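Local coordinates for protein serine protease pet (Escherichia coli, PDB 4OM9) that acts as a secreted serine protease and autotransporter enterotoxin of enteroaggregative E. coli, probably with the host protein alpha-fodrin as a target, at residues Ser78-Gln83 / Ser103-Asn108; Gln92-Thr97 / Asn251-Leu256; Ala743-Ser748 / Phe763-Lys768; Gly792-Ala797 / Ala806-Thr811. One frame throughout, in Å; residues are numbered along the deposited sequence.

Contact 1 of 4, residues Ser78-Gln83 / Ser103-Asn108; sequences SSANYQ and SIQRLN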
loop_
_atom_site.group_PDB
_atom_site.type_symbol
_atom_site.label_atom_id
_atom_site.label_comp_id
_atom_site.label_asym_id
_atom_site.label_seq_id
_atom_site.Cartn_x
_atom_site.Cartn_y
_atom_site.Cartn_z
ATOM N N SER A 78 30.171 25.267 -16.246
ATOM C CA SER A 78 29.720 25.212 -14.863
ATOM C C SER A 78 29.896 23.809 -14.297
ATOM O O SER A 78 30.776 23.579 -13.461
ATOM C CB SER A 78 28.264 25.638 -14.734
ATOM O OG SER A 78 27.749 25.230 -13.481
ATOM N N SER A 79 29.047 22.884 -14.754
ATOM C CA SER A 79 28.934 21.530 -14.207
ATOM C C SER A 79 28.575 21.549 -12.723
ATOM O O SER A 79 27.726 20.770 -12.285
ATOM C CB SER A 79 30.223 20.733 -14.416
ATOM O OG SER A 79 31.220 21.134 -13.492
ATOM N N ALA A 80 29.220 22.433 -11.958
ATOM C CA ALA A 80 29.011 22.519 -10.516
ATOM C C ALA A 80 28.810 23.952 -10.006
ATOM O O ALA A 80 28.507 24.135 -8.835
ATOM C CB ALA A 80 30.175 21.863 -9.779
ATOM N N ASN A 81 28.968 24.956 -10.863
ATOM C CA ASN A 81 28.676 26.343 -10.464
ATOM C C ASN A 81 27.159 26.612 -10.362
ATOM O O ASN A 81 26.733 27.512 -9.659
ATOM C CB ASN A 81 29.322 27.346 -11.442
ATOM C CG ASN A 81 30.831 27.540 -11.191
ATOM O OD1 ASN A 81 31.267 28.621 -10.777
ATOM N ND2 ASN A 81 31.619 26.501 -11.428
ATOM N N TYR A 82 26.360 25.833 -11.083
ATOM C CA TYR A 82 24.909 25.984 -11.111
ATOM C C TYR A 82 24.287 24.660 -10.686
ATOM O O TYR A 82 24.417 23.654 -11.372
ATOM C CB TYR A 82 24.426 26.392 -12.508
ATOM C CG TYR A 82 25.162 27.590 -13.084
ATOM C CD1 TYR A 82 25.522 28.658 -12.279
ATOM C CD2 TYR A 82 25.504 27.643 -14.431
ATOM C CE1 TYR A 82 26.192 29.753 -12.794
ATOM C CE2 TYR A 82 26.175 28.731 -14.958
ATOM C CZ TYR A 82 26.517 29.788 -14.136
ATOM O OH TYR A 82 27.186 30.886 -14.641
ATOM N N GLN A 83 23.644 24.654 -9.531
ATOM C CA GLN A 83 23.179 23.408 -8.952
ATOM C C GLN A 83 21.669 23.372 -8.826
ATOM O O GLN A 83 21.034 24.346 -8.390
ATOM C CB GLN A 83 23.834 23.185 -7.590
ATOM C CG GLN A 83 25.332 23.259 -7.683
ATOM C CD GLN A 83 26.031 22.824 -6.425
ATOM O OE1 GLN A 83 25.391 22.426 -5.447
ATOM N NE2 GLN A 83 27.360 22.908 -6.433
ATOM N N SER A 103 37.269 21.001 -3.546
ATOM C CA SER A 103 36.495 22.230 -3.597
ATOM C C SER A 103 35.302 22.204 -2.650
ATOM O O SER A 103 34.426 21.357 -2.773
ATOM C CB SER A 103 36.014 22.505 -5.019
ATOM O OG SER A 103 35.263 23.719 -5.058
ATOM N N ILE A 104 35.288 23.141 -1.703
ATOM C CA ILE A 104 34.129 23.389 -0.846
ATOM C C ILE A 104 33.461 24.683 -1.302
ATOM O O ILE A 104 34.100 25.739 -1.446
ATOM C CB ILE A 104 34.498 23.466 0.649
ATOM C CG1 ILE A 104 33.286 23.878 1.486
ATOM C CG2 ILE A 104 35.595 24.448 0.878
ATOM C CD1 ILE A 104 32.145 22.878 1.476
ATOM N N GLN A 105 32.166 24.567 -1.553
ATOM C CA GLN A 105 31.385 25.597 -2.199
ATOM C C GLN A 105 30.370 26.213 -1.246
ATOM O O GLN A 105 29.770 25.512 -0.413
ATOM C CB GLN A 105 30.639 25.030 -3.414
ATOM C CG GLN A 105 31.498 24.565 -4.586
ATOM C CD GLN A 105 30.638 23.940 -5.679
ATOM O OE1 GLN A 105 29.948 22.944 -5.447
ATOM N NE2 GLN A 105 30.651 24.538 -6.862
ATOM N N ARG A 106 30.183 27.529 -1.378
ATOM C CA ARG A 106 29.089 28.223 -0.725
ATOM C C ARG A 106 28.053 28.572 -1.784
ATOM O O ARG A 106 28.347 29.308 -2.733
ATOM C CB ARG A 106 29.577 29.501 -0.014
ATOM C CG ARG A 106 28.452 30.439 0.473
ATOM C CD ARG A 106 27.921 30.075 1.875
ATOM N NE ARG A 106 26.738 30.868 2.209
ATOM C CZ ARG A 106 26.219 31.020 3.427
ATOM N NH1 ARG A 106 26.766 30.432 4.483
ATOM N NH2 ARG A 106 25.126 31.773 3.582
ATOM N N LEU A 107 26.838 28.076 -1.611
ATOM C CA LEU A 107 25.768 28.371 -2.541
ATOM C C LEU A 107 25.036 29.646 -2.119
ATOM O O LEU A 107 25.027 30.000 -0.942
ATOM C CB LEU A 107 24.812 27.179 -2.625
ATOM C CG LEU A 107 25.376 25.861 -3.192
ATOM C CD1 LEU A 107 24.393 24.715 -3.002
ATOM C CD2 LEU A 107 25.757 26.004 -4.672
ATOM N N ASN A 108 24.422 30.332 -3.076
ATOM C CA ASN A 108 23.728 31.598 -2.797
ATOM C C ASN A 108 22.559 31.492 -1.783
ATOM O O ASN A 108 22.268 32.470 -1.101
ATOM C CB ASN A 108 23.197 32.208 -4.099
ATOM C CG ASN A 108 22.188 31.316 -4.772
ATOM O OD1 ASN A 108 22.329 30.095 -4.751
ATOM N ND2 ASN A 108 21.143 31.912 -5.345
#
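Q83 and Q105 reach for each other from opposite directions, and their amides, with planes 47° apart, converge on the backbone carbonyl of A80. Q83 NE2 sits in the carbonyl plane on a lone pair of A80 O, 2.9 Å away and nearly straight, whereas Q105 NE2, also 2.9 Å from A80 O, comes in above that plane, 61° out of it. Q105 sets its CG beside the backbone N (chi1 -66°) and then runs extended, which carries the amide to that oxygen. A weak, bent bond of 2.8 Å from Q83 NE2 to Q105 OE1 closes the triangle. Outside partners fix the rotation of both amides: Q105 NE2 also bonds to Q92 OE1, and Q83 OE1 to Y85 OH. L107 stands roughly perpendicular to Q83, laying CD2 3.6 Å from Q83 CD and CD1 3.5 Å from Q83 OE1, so a leucine fork covers one flank of the buried polar knot. In the five-stranded antiparallel sheet of this chymotrypsin-clan protease domain, strand 88-97 separates strand 82-85 from strand 102-107, and these side chains span it; on the other flank of strand 102-107, strand 66-70 contributes T69 against A80 and Q105.

Contact 2 of 4, residues Gln92-Thr97 / Asn251-Leu256; sequences QINRMT and NELKQL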
loop_
_atom_site.group_PDB
_atom_site.type_symbol
_atom_site.label_atom_id
_atom_site.label_comp_id
_atom_site.label_asym_id
_atom_site.label_seq_id
_atom_site.Cartn_x
_atom_site.Cartn_y
_atom_site.Cartn_z
ATOM N N GLN A 92 26.769 28.760 -6.932
ATOM C CA GLN A 92 27.999 28.909 -6.157
ATOM C C GLN A 92 28.390 30.391 -6.116
ATOM O O GLN A 92 28.539 31.014 -7.160
ATOM C CB GLN A 92 29.142 28.078 -6.766
ATOM C CG GLN A 92 30.520 28.370 -6.173
ATOM C CD GLN A 92 31.685 27.884 -7.063
ATOM O OE1 GLN A 92 31.733 26.721 -7.458
ATOM N NE2 GLN A 92 32.619 28.787 -7.376
ATOM N N ILE A 93 28.554 30.961 -4.930
ATOM C CA ILE A 93 28.965 32.357 -4.876
ATOM C C ILE A 93 30.294 32.513 -4.161
ATOM O O ILE A 93 30.828 33.601 -4.082
ATOM C CB ILE A 93 27.881 33.268 -4.200
ATOM C CG1 ILE A 93 27.507 32.754 -2.808
ATOM C CG2 ILE A 93 26.676 33.382 -5.095
ATOM C CD1 ILE A 93 28.214 33.487 -1.679
ATOM N N ASN A 94 30.828 31.409 -3.653
ATOM C CA ASN A 94 32.188 31.401 -3.116
ATOM C C ASN A 94 32.696 29.974 -3.014
ATOM O O ASN A 94 31.911 29.001 -3.089
ATOM C CB ASN A 94 32.248 32.075 -1.744
ATOM C CG ASN A 94 33.616 32.723 -1.457
ATOM O OD1 ASN A 94 34.652 32.273 -1.949
ATOM N ND2 ASN A 94 33.610 33.763 -0.639
ATOM N N ARG A 95 34.006 29.843 -2.842
ATOM C CA ARG A 95 34.612 28.525 -2.697
ATOM C C ARG A 95 36.055 28.603 -2.231
ATOM O O ARG A 95 36.698 29.659 -2.296
ATOM C CB ARG A 95 34.549 27.736 -4.013
ATOM C CG ARG A 95 35.266 28.391 -5.182
ATOM C CD ARG A 95 35.540 27.380 -6.297
ATOM N NE ARG A 95 36.336 28.005 -7.350
ATOM C CZ ARG A 95 36.949 27.359 -8.337
ATOM N NH1 ARG A 95 36.876 26.033 -8.440
ATOM N NH2 ARG A 95 37.641 28.054 -9.229
ATOM N N MET A 96 36.529 27.473 -1.721
ATOM C CA MET A 96 37.929 27.274 -1.417
ATOM C C MET A 96 38.386 25.968 -2.069
ATOM O O MET A 96 37.616 25.024 -2.275
ATOM C CB MET A 96 38.186 27.259 0.095
ATOM C CG MET A 96 38.515 28.626 0.694
ATOM S SD MET A 96 38.792 28.586 2.484
ATOM C CE MET A 96 40.227 27.553 2.563
ATOM N N THR A 97 39.669 25.933 -2.367
ATOM C CA THR A 97 40.202 25.039 -3.359
ATOM C C THR A 97 41.581 24.637 -2.899
ATOM O O THR A 97 42.293 25.439 -2.292
ATOM C CB THR A 97 40.209 25.725 -4.737
ATOM O OG1 THR A 97 39.111 25.220 -5.518
ATOM C CG2 THR A 97 41.515 25.539 -5.457
ATOM N N ASN A 251 36.020 23.686 6.660
ATOM C CA ASN A 251 35.677 24.447 7.846
ATOM C C ASN A 251 36.176 25.864 7.733
ATOM O O ASN A 251 35.570 26.796 8.265
ATOM C CB ASN A 251 36.220 23.766 9.098
ATOM C CG ASN A 251 35.380 22.564 9.498
ATOM O OD1 ASN A 251 34.227 22.432 9.063
ATOM N ND2 ASN A 251 35.941 21.689 10.323
ATOM N N GLU A 252 37.252 26.039 6.992
ATOM C CA GLU A 252 37.764 27.382 6.781
ATOM C C GLU A 252 36.810 28.159 5.880
ATOM O O GLU A 252 36.543 29.325 6.120
ATOM C CB GLU A 252 39.187 27.344 6.216
ATOM C CG GLU A 252 40.230 27.283 7.335
ATOM C CD GLU A 252 41.556 26.685 6.902
ATOM O OE1 GLU A 252 41.744 26.447 5.689
ATOM O OE2 GLU A 252 42.415 26.443 7.782
ATOM N N LEU A 253 36.263 27.514 4.861
ATOM C CA LEU A 253 35.307 28.222 4.038
ATOM C C LEU A 253 34.091 28.582 4.879
ATOM O O LEU A 253 33.609 29.696 4.788
ATOM C CB LEU A 253 34.881 27.414 2.816
ATOM C CG LEU A 253 33.882 28.283 2.045
ATOM C CD1 LEU A 253 34.590 29.369 1.220
ATOM C CD2 LEU A 253 32.903 27.474 1.206
ATOM N N LYS A 254 33.620 27.661 5.719
ATOM C CA LYS A 254 32.424 27.915 6.535
ATOM C C LYS A 254 32.656 29.053 7.544
ATOM O O LYS A 254 31.715 29.710 7.978
ATOM C CB LYS A 254 31.983 26.649 7.285
ATOM C CG LYS A 254 31.373 25.523 6.424
ATOM C CD LYS A 254 31.048 24.305 7.300
ATOM C CE LYS A 254 30.319 23.201 6.530
ATOM N NZ LYS A 254 29.597 22.241 7.430
ATOM N N GLN A 255 33.911 29.283 7.918
ATOM C CA GLN A 255 34.210 30.324 8.894
ATOM C C GLN A 255 34.001 31.696 8.290
ATOM O O GLN A 255 33.708 32.654 8.999
ATOM C CB GLN A 255 35.635 30.186 9.427
ATOM C CG GLN A 255 35.718 29.408 10.722
ATOM C CD GLN A 255 34.919 30.059 11.837
ATOM O OE1 GLN A 255 34.895 31.287 11.965
ATOM N NE2 GLN A 255 34.261 29.241 12.652
ATOM N N LEU A 256 34.127 31.783 6.976
ATOM C CA LEU A 256 33.940 33.049 6.287
ATOM C C LEU A 256 32.490 33.579 6.376
ATOM O O LEU A 256 32.212 34.725 6.006
ATOM C CB LEU A 256 34.341 32.901 4.823
ATOM C CG LEU A 256 35.811 32.580 4.544
ATOM C CD1 LEU A 256 36.029 32.578 3.054
ATOM C CD2 LEU A 256 36.742 33.586 5.235
#
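M96 and L253 form a mainly apolar helix-on-strand contact near the protein surface, where helix 247-255 lies against the sheet that holds strand 88-97. The helix follows strand 239-244 of the other antiparallel sheet and returns to the first one, much as the C-terminal helix of chymotrypsin-like proteases does. The short axes pass 8.3 Å apart and run roughly antiparallel, at 148°. M96 touches both L253 and E252. It lies alongside L253, the two side chains pointing opposite ways, which leaves M96 SD 3.6 Å from the backbone L253 N and M96 CG 4.0 Å from L253 CD1. A bend at the end of the methionine (chi3 63°) then turns the methyl toward E252: M96 CE is 3.8 Å from E252 CB and 3.6 Å from E252 OE1, with the glutamate chain running across the methionine. L253 carries its CG anti to the backbone N, which sends CD1 onto the strand backbone, 3.8 Å from R95 C; the same leucine also packs on I104 and Y66. Just upstream, I93 and N94 both face R106 in a classic beta bulge, and R95 N bonds in plane to a lone pair of N94 OD1 at 2.7 Å. With not one hydrogen bond between the two segments, their contact rests on van der Waals packing; E252 OE2 forms its salt bridge with K248 instead, while the carboxylate may weakly polarise the methionine methyl beside it.

Contact 3 of 4, residues Ala743-Ser748 / Phe763-Lys768; sequences AKNQAS and FGSADK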
loop_
_atom_site.group_PDB
_atom_site.type_symbol
_atom_site.label_atom_id
_atom_site.label_comp_id
_atom_site.label_asym_id
_atom_site.label_seq_id
_atom_site.Cartn_x
_atom_site.Cartn_y
_atom_site.Cartn_z
ATOM N N ALA A 743 -20.400 -24.278 4.846
ATOM C CA ALA A 743 -20.992 -23.783 6.078
ATOM C C ALA A 743 -20.559 -24.686 7.220
ATOM O O ALA A 743 -20.588 -25.910 7.089
ATOM C CB ALA A 743 -22.502 -23.732 5.972
ATOM N N LYS A 744 -20.157 -24.086 8.334
ATOM C CA LYS A 744 -19.581 -24.834 9.447
ATOM C C LYS A 744 -19.465 -23.988 10.710
ATOM O O LYS A 744 -19.655 -22.772 10.671
ATOM C CB LYS A 744 -18.201 -25.366 9.066
ATOM C CG LYS A 744 -17.151 -24.283 8.933
ATOM C CD LYS A 744 -15.850 -24.837 8.367
ATOM C CE LYS A 744 -14.820 -23.727 8.165
ATOM N NZ LYS A 744 -13.485 -24.243 7.742
ATOM N N ASN A 745 -19.144 -24.647 11.822
ATOM C CA ASN A 745 -18.858 -23.974 13.088
ATOM C C ASN A 745 -19.958 -23.042 13.573
ATOM O O ASN A 745 -19.792 -21.831 13.567
ATOM C CB ASN A 745 -17.550 -23.189 12.980
ATOM C CG ASN A 745 -16.338 -24.027 13.333
ATOM O OD1 ASN A 745 -15.802 -24.752 12.493
ATOM N ND2 ASN A 745 -15.900 -23.934 14.584
ATOM N N GLN A 746 -21.073 -23.622 14.003
ATOM C CA GLN A 746 -22.196 -22.867 14.560
ATOM C C GLN A 746 -22.721 -21.831 13.571
ATOM O O GLN A 746 -22.861 -20.647 13.884
ATOM C CB GLN A 746 -21.794 -22.226 15.889
ATOM C CG GLN A 746 -21.702 -23.245 17.019
ATOM C CD GLN A 746 -21.091 -22.684 18.278
ATOM O OE1 GLN A 746 -20.664 -21.533 18.312
ATOM N NE2 GLN A 746 -21.046 -23.495 19.325
ATOM N N ALA A 747 -23.002 -22.313 12.367
ATOM C CA ALA A 747 -23.606 -21.528 11.310
ATOM C C ALA A 747 -25.033 -21.999 11.056
ATOM O O ALA A 747 -25.268 -23.186 10.856
ATOM C CB ALA A 747 -22.784 -21.635 10.043
ATOM N N SER A 748 -25.981 -21.070 11.055
ATOM C CA SER A 748 -27.363 -21.389 10.722
ATOM C C SER A 748 -27.759 -20.708 9.413
ATOM O O SER A 748 -27.922 -19.497 9.368
ATOM C CB SER A 748 -28.296 -20.968 11.853
ATOM O OG SER A 748 -29.646 -21.177 11.490
ATOM N N PHE A 763 -21.697 -28.467 4.654
ATOM C CA PHE A 763 -22.269 -28.359 6.014
ATOM C C PHE A 763 -21.584 -29.125 7.146
ATOM O O PHE A 763 -21.512 -30.349 7.131
ATOM C CB PHE A 763 -23.740 -28.777 6.003
ATOM C CG PHE A 763 -24.560 -28.116 4.938
ATOM C CD1 PHE A 763 -24.477 -26.760 4.714
ATOM C CD2 PHE A 763 -25.425 -28.867 4.160
ATOM C CE1 PHE A 763 -25.240 -26.160 3.721
ATOM C CE2 PHE A 763 -26.189 -28.283 3.176
ATOM C CZ PHE A 763 -26.099 -26.926 2.954
ATOM N N GLY A 764 -21.110 -28.397 8.148
ATOM C CA GLY A 764 -20.590 -29.028 9.344
ATOM C C GLY A 764 -19.082 -29.139 9.412
ATOM O O GLY A 764 -18.419 -29.511 8.441
ATOM N N SER A 765 -18.549 -28.813 10.584
ATOM C CA SER A 765 -17.119 -28.888 10.842
ATOM C C SER A 765 -16.590 -30.293 10.602
ATOM O O SER A 765 -16.904 -31.213 11.356
ATOM C CB SER A 765 -16.817 -28.460 12.277
ATOM O OG SER A 765 -17.503 -27.265 12.609
ATOM N N ALA A 766 -15.791 -30.450 9.551
ATOM C CA ALA A 766 -15.218 -31.746 9.197
ATOM C C ALA A 766 -14.303 -32.277 10.299
ATOM O O ALA A 766 -13.085 -32.101 10.243
ATOM C CB ALA A 766 -14.459 -31.644 7.885
ATOM N N ASP A 767 -14.910 -32.916 11.298
ATOM C CA ASP A 767 -14.204 -33.498 12.445
ATOM C C ASP A 767 -13.462 -32.462 13.294
ATOM O O ASP A 767 -12.705 -32.822 14.194
ATOM C CB ASP A 767 -13.221 -34.583 11.983
ATOM C CG ASP A 767 -13.916 -35.867 11.573
ATOM O OD1 ASP A 767 -15.065 -35.798 11.088
ATOM O OD2 ASP A 767 -13.314 -36.949 11.737
ATOM N N LYS A 768 -13.688 -31.181 13.019
ATOM C CA LYS A 768 -13.063 -30.116 13.800
ATOM C C LYS A 768 -13.800 -29.882 15.116
ATOM O O LYS A 768 -13.426 -29.004 15.897
ATOM C CB LYS A 768 -13.009 -28.811 12.999
ATOM C CG LYS A 768 -11.949 -28.779 11.913
ATOM C CD LYS A 768 -11.735 -27.364 11.405
ATOM C CE LYS A 768 -13.026 -26.763 10.868
ATOM N NZ LYS A 768 -12.862 -25.328 10.487
#
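K744 and K768 bring two amine tips together: K744 NZ lies 3.0 Å from K768 NZ, a pair of donors that cannot be hydrogen-bonded as two ammonium ions. K744 starts folded over its own backbone (chi1 70°) and runs out extended, while K768 bends at chi3 (-58°) and swings back obliquely to meet it. The amide oxygen N745 OD1, at most partially negative, lies 3.6 Å from K768 NZ, too far to count as a bond. It also approaches S765 OG to 3.0 Å, though that hydroxyl's own hydrogen bond is to D787 OD1. Deeper in, G764 N donates to A743 O at 2.8 Å, and F763 CA offers a CA-H...O contact to the same oxygen. At the backbone angles of G764 a CB would press on the preceding carbonyl O, which by itself accounts for glycine. A743 CB touches the F763 ring at its edge, 3.8 Å from CD1, and the ring stacks with Y790. Here the loop after strand 747-755 passes the end of strand 740-744 on the autotransporter beta-helix stalk. The chemistry divides accordingly: a backbone hydrogen bond and apolar packing on the buried side, and toward the surface a lysine pair that is probably repulsive, unless one amine is neutral or its tip is placed imprecisely.

Contact 4 of 4, residues Gly792-Ala797 / Ala806-Thr811; sequences GSIKAA and ALWKVT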
loop_
_atom_site.group_PDB
_atom_site.type_symbol
_atom_site.label_atom_id
_atom_site.label_comp_id
_atom_site.label_asym_id
_atom_site.label_seq_id
_atom_site.Cartn_x
_atom_site.Cartn_y
_atom_site.Cartn_z
ATOM N N GLY A 792 -33.496 -24.651 2.965
ATOM C CA GLY A 792 -33.718 -26.082 2.941
ATOM C C GLY A 792 -34.171 -26.624 1.604
ATOM O O GLY A 792 -35.117 -27.392 1.556
ATOM N N SER A 793 -33.501 -26.233 0.524
ATOM C CA SER A 793 -33.805 -26.788 -0.793
ATOM C C SER A 793 -32.588 -26.738 -1.714
ATOM O O SER A 793 -32.112 -25.661 -2.059
ATOM C CB SER A 793 -34.976 -26.041 -1.427
ATOM O OG SER A 793 -35.046 -26.295 -2.816
ATOM N N ILE A 794 -32.096 -27.907 -2.120
ATOM C CA ILE A 794 -30.884 -27.978 -2.938
ATOM C C ILE A 794 -31.103 -28.615 -4.310
ATOM O O ILE A 794 -31.205 -29.839 -4.432
ATOM C CB ILE A 794 -29.772 -28.774 -2.232
ATOM C CG1 ILE A 794 -29.504 -28.215 -0.845
ATOM C CG2 ILE A 794 -28.496 -28.771 -3.062
ATOM C CD1 ILE A 794 -28.537 -29.047 -0.053
ATOM N N LYS A 795 -31.147 -27.787 -5.344
ATOM C CA LYS A 795 -31.236 -28.292 -6.703
ATOM C C LYS A 795 -29.887 -28.219 -7.398
ATOM O O LYS A 795 -29.641 -27.319 -8.192
ATOM C CB LYS A 795 -32.282 -27.510 -7.495
ATOM C CG LYS A 795 -33.573 -27.302 -6.737
ATOM C CD LYS A 795 -34.736 -27.059 -7.672
ATOM C CE LYS A 795 -36.030 -26.862 -6.892
ATOM N NZ LYS A 795 -35.949 -25.656 -6.011
ATOM N N ALA A 796 -29.014 -29.171 -7.094
ATOM C CA ALA A 796 -27.704 -29.242 -7.730
ATOM C C ALA A 796 -27.388 -30.661 -8.198
ATOM O O ALA A 796 -26.881 -31.469 -7.423
ATOM C CB ALA A 796 -26.638 -28.757 -6.776
ATOM N N ALA A 797 -27.668 -30.955 -9.468
ATOM C CA ALA A 797 -27.592 -32.328 -9.985
ATOM C C ALA A 797 -26.208 -32.745 -10.501
ATOM O O ALA A 797 -26.091 -33.728 -11.232
ATOM C CB ALA A 797 -28.626 -32.521 -11.090
ATOM N N ALA A 806 -24.589 -32.455 10.936
ATOM C CA ALA A 806 -25.451 -31.418 10.363
ATOM C C ALA A 806 -26.928 -31.845 10.696
ATOM O O ALA A 806 -27.061 -32.623 11.639
ATOM C CB ALA A 806 -25.131 -31.252 8.894
ATOM N N LEU A 807 -28.037 -31.460 10.033
ATOM C CA LEU A 807 -28.225 -31.089 8.629
ATOM C C LEU A 807 -29.382 -30.131 8.412
ATOM O O LEU A 807 -29.557 -29.167 9.151
ATOM C CB LEU A 807 -28.478 -32.340 7.793
ATOM C CG LEU A 807 -27.662 -32.588 6.531
ATOM C CD1 LEU A 807 -27.147 -31.287 5.962
ATOM C CD2 LEU A 807 -26.548 -33.555 6.840
ATOM N N TRP A 808 -30.183 -30.420 7.389
ATOM C CA TRP A 808 -31.274 -29.526 7.027
ATOM C C TRP A 808 -32.645 -30.054 7.333
ATOM O O TRP A 808 -32.833 -31.234 7.627
ATOM C CB TRP A 808 -31.236 -29.133 5.539
ATOM C CG TRP A 808 -30.924 -30.190 4.534
ATOM C CD1 TRP A 808 -30.290 -31.372 4.742
ATOM C CD2 TRP A 808 -31.210 -30.132 3.137
ATOM N NE1 TRP A 808 -30.175 -32.069 3.563
ATOM C CE2 TRP A 808 -30.729 -31.321 2.558
ATOM C CE3 TRP A 808 -31.833 -29.190 2.319
ATOM C CZ2 TRP A 808 -30.850 -31.597 1.205
ATOM C CZ3 TRP A 808 -31.951 -29.461 0.980
ATOM C CH2 TRP A 808 -31.471 -30.663 0.434
ATOM N N LYS A 809 -33.602 -29.141 7.251
ATOM C CA LYS A 809 -34.987 -29.477 7.491
ATOM C C LYS A 809 -35.711 -29.746 6.165
ATOM O O LYS A 809 -36.861 -30.172 6.154
ATOM C CB LYS A 809 -35.665 -28.355 8.275
ATOM C CG LYS A 809 -34.818 -27.765 9.410
ATOM C CD LYS A 809 -35.714 -27.003 10.385
ATOM C CE LYS A 809 -34.954 -26.406 11.558
ATOM N NZ LYS A 809 -34.501 -25.015 11.267
ATOM N N VAL A 810 -35.009 -29.490 5.061
ATOM C CA VAL A 810 -35.496 -29.695 3.688
ATOM C C VAL A 810 -36.895 -29.147 3.404
ATOM O O VAL A 810 -37.886 -29.789 3.709
ATOM C CB VAL A 810 -35.494 -31.175 3.310
ATOM C CG1 VAL A 810 -35.731 -31.318 1.821
ATOM C CG2 VAL A 810 -34.176 -31.815 3.694
ATOM N N THR A 811 -36.962 -27.969 2.788
ATOM C CA THR A 811 -38.234 -27.290 2.541
ATOM C C THR A 811 -38.704 -27.407 1.097
ATOM O O THR A 811 -39.747 -26.860 0.734
ATOM C CB THR A 811 -38.160 -25.775 2.907
ATOM O OG1 THR A 811 -36.979 -25.180 2.341
ATOM C CG2 THR A 811 -38.160 -25.576 4.419
#
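G792 and V810 bring their backbones together, CA to CA 4.1 Å, near the C-terminal part of the parallel beta-helix, where strand 794-796 is followed by an irregular loop. The peptide before G792 is modelled cis, as is the one before L807. G792 O points at the other segment and T811 N donates to it, but the modelled distance is too short to be trusted in detail; the CA-H...O contact of 3.2 Å from V810 CA to G792 O falls under the same caution. Beside this backbone junction W808 lies flat against I794. The indole, with CG between its backbone N and carbonyl carbon (chi1 42°), turns its six-membered ring under the isoleucine, whose CG1 branch bears on the rim with CG1 3.3 Å from W808 CZ3, tight packing. At the ring edge, W808 CE3 meets G792 C at 3.5 Å and S793 N lies near the plane; that amide is bonded to Y790 OH. I794 packs as well on I753 of strand 747-755. The ring is clamped from both faces: I794 CD1 makes a CH-pi contact 3.6 Å from the six-membered centroid, 21° off the normal, and on the opposite face V810 CG2 sits 3.4 Å above the plane, over its centre.

From the N terminus, contact 1 opens at 78-83 and contact 2 at 92-97, before contact 1 closes at 103-108; contact 2 closes only at 251-256, so the two cross. Contact 1 closes a short run of sheet strands, whereas contact 2 brings back a helix more than 150 residues later to the same sheet. Far along the beta-helix, contacts 3 and 4 follow in series: contact 3 closes a turn of chain containing part of strand 747-755, contact 4 an eight-residue loop without strand or helix. Their centres are about 15 Å apart, and F763 packs on L807 and I794. Some 73 to 88 Å separate the centres of the protease pair from those of the stalk pair.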